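Local coordinates for protein endonuclease Bse634IR (Geobacillus stearothermophilus, PDB 3V1Z) that cuts DNA as a type IIF restriction endonuclease, recognising a degenerate target sequence, at residues E212-K217 with A255-I260. The protein carries 1 engineered substitution. Residues are numbered along the deposited sequence; the frame is centred on the assembly and turned at random.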
loop_
_atom_site.group_PDB
_atom_site.type_symbol
_atom_site.label_atom_id
_atom_site.label_comp_id
_atom_site.label_asym_id
_atom_site.label_seq_id
_atom_site.Cartn_x
_atom_site.Cartn_y
_atom_site.Cartn_z
ATOM N N GLU A 212 -8.160 -1.024 3.013
ATOM C CA GLU A 212 -9.189 -0.034 3.328
ATOM C C GLU A 212 -10.595 -0.626 3.373
ATOM O O GLU A 212 -11.316 -0.431 4.349
ATOM C CB GLU A 212 -9.143 1.099 2.311
ATOM C CG GLU A 212 -10.126 2.214 2.597
ATOM C CD GLU A 212 -9.597 3.215 3.585
ATOM O OE1 GLU A 212 -8.832 4.115 3.172
ATOM O OE2 GLU A 212 -9.958 3.107 4.775
ATOM N N GLY A 213 -10.971 -1.347 2.315
ATOM C CA GLY A 213 -12.276 -1.986 2.245
ATOM C C GLY A 213 -12.443 -3.015 3.344
ATOM O O GLY A 213 -13.461 -3.028 4.048
ATOM N N ASN A 214 -11.433 -3.869 3.497
ATOM C CA ASN A 214 -11.433 -4.894 4.534
ATOM C C ASN A 214 -11.672 -4.332 5.940
ATOM O O ASN A 214 -12.518 -4.844 6.677
ATOM C CB ASN A 214 -10.135 -5.710 4.493
ATOM C CG ASN A 214 -10.218 -6.974 5.323
ATOM O OD1 ASN A 214 -11.018 -7.858 5.039
ATOM N ND2 ASN A 214 -9.395 -7.062 6.361
ATOM N N ILE A 215 -10.944 -3.278 6.299
ATOM C CA ILE A 215 -11.054 -2.692 7.639
ATOM C C ILE A 215 -12.395 -1.993 7.847
ATOM O O ILE A 215 -12.969 -2.070 8.939
ATOM C CB ILE A 215 -9.868 -1.724 7.971
ATOM C CG1 ILE A 215 -8.524 -2.458 7.921
ATOM C CG2 ILE A 215 -10.043 -1.033 9.338
ATOM C CD1 ILE A 215 -8.448 -3.754 8.718
ATOM N N LEU A 216 -12.879 -1.316 6.803
ATOM C CA LEU A 216 -14.109 -0.537 6.880
ATOM C C LEU A 216 -15.328 -1.439 7.006
ATOM O O LEU A 216 -16.249 -1.139 7.769
ATOM C CB LEU A 216 -14.260 0.386 5.661
ATOM C CG LEU A 216 -13.382 1.639 5.540
ATOM C CD1 LEU A 216 -13.577 2.289 4.173
ATOM C CD2 LEU A 216 -13.662 2.641 6.650
ATOM N N LYS A 217 -15.314 -2.536 6.249
ATOM C CA LYS A 217 -16.367 -3.539 6.271
ATOM C C LYS A 217 -16.354 -4.361 7.551
ATOM O O LYS A 217 -17.377 -4.930 7.931
ATOM C CB LYS A 217 -16.265 -4.457 5.040
ATOM C CG LYS A 217 -16.604 -3.747 3.742
ATOM C CD LYS A 217 -16.603 -4.687 2.555
ATOM C CE LYS A 217 -17.171 -3.974 1.339
ATOM N NZ LYS A 217 -17.420 -4.925 0.236
ATOM N N ALA A 255 -10.917 -10.890 -1.203
ATOM C CA ALA A 255 -12.012 -10.967 -0.246
ATOM C C ALA A 255 -11.748 -10.150 0.999
ATOM O O ALA A 255 -10.601 -9.972 1.409
ATOM C CB ALA A 255 -12.262 -12.418 0.140
ATOM N N ALA A 256 -12.829 -9.642 1.587
ATOM C CA ALA A 256 -12.819 -9.214 2.977
ATOM C C ALA A 256 -12.751 -10.518 3.775
ATOM O O ALA A 256 -13.719 -11.278 3.814
ATOM C CB ALA A 256 -14.090 -8.433 3.301
ATOM N N THR A 257 -11.596 -10.786 4.375
ATOM C CA THR A 257 -11.258 -12.128 4.862
ATOM C C THR A 257 -12.174 -12.699 5.951
ATOM O O THR A 257 -12.273 -13.914 6.098
ATOM C CB THR A 257 -9.772 -12.237 5.303
ATOM O OG1 THR A 257 -9.473 -11.220 6.264
ATOM C CG2 THR A 257 -8.848 -12.082 4.114
ATOM N N HIS A 258 -12.840 -11.827 6.704
ATOM C CA HIS A 258 -13.777 -12.271 7.739
ATOM C C HIS A 258 -15.046 -12.941 7.176
ATOM O O HIS A 258 -15.801 -13.576 7.912
ATOM C CB HIS A 258 -14.125 -11.128 8.702
ATOM C CG HIS A 258 -14.570 -9.868 8.024
ATOM N ND1 HIS A 258 -13.691 -9.015 7.386
ATOM C CD2 HIS A 258 -15.796 -9.307 7.902
ATOM C CE1 HIS A 258 -14.360 -7.988 6.894
ATOM N NE2 HIS A 258 -15.638 -8.140 7.195
ATOM N N THR A 259 -15.251 -12.822 5.869
ATOM C CA THR A 259 -16.430 -13.370 5.211
ATOM C C THR A 259 -16.177 -14.739 4.577
ATOM O O THR A 259 -17.103 -15.354 4.058
ATOM C CB THR A 259 -16.975 -12.407 4.126
ATOM O OG1 THR A 259 -16.038 -12.318 3.043
ATOM C CG2 THR A 259 -17.232 -11.015 4.700
ATOM N N ILE A 260 -14.936 -15.221 4.623
ATOM C CA ILE A 260 -14.587 -16.486 3.950
ATOM C C ILE A 260 -14.202 -17.655 4.877
ATOM O O ILE A 260 -13.780 -18.709 4.399
ATOM C CB ILE A 260 -13.483 -16.283 2.870
ATOM C CG1 ILE A 260 -12.158 -15.846 3.510
ATOM C CG2 ILE A 260 -13.945 -15.266 1.822
ATOM C CD1 ILE A 260 -10.927 -16.260 2.732
#
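Asn214 holds its CG trans to the backbone N (chi1 -167°), and His258 folds its ring back between its own N and carbonyl carbon; these torsions bring the amide of the helix and the imidazole of the loop side by side, with Asn214 OD1 3.7 Å from His258 ND1. The contact joins helix 207-226 of the PD-(D/E)XK endonuclease fold to a short 3-10 turn, 257-259, in the loop preceding strand 273-276. One hydrogen bond crosses it: Thr257 N donates to Asn214 OD1 over 3.1 Å. It is well bent at hydrogen (136°). The donor is tilted 24° from the carbonyl plane. The same OD1 lies 3.1 Å from Ala256 CA, a tight approach to the residue just before the turn. ND2 hydrogen-bonds Thr257 OG1 of the second subunit, and the reciprocal bond is also made; each Asn214 therefore joins helix to turn within its chain and between chains. The His258 ring approaches the helix backbone obliquely, with CE1 3.7 Å from Asn214 O. The Lys217 chain leads away, its NZ hydrogen-bonding Arg269 O and making salt bridges with Glu268 and Asp272. The turn itself is fixed by Ala256 O, which accepts from Thr259 N and, in the carbonyl plane, from Thr259 OG1 at 2.7 Å.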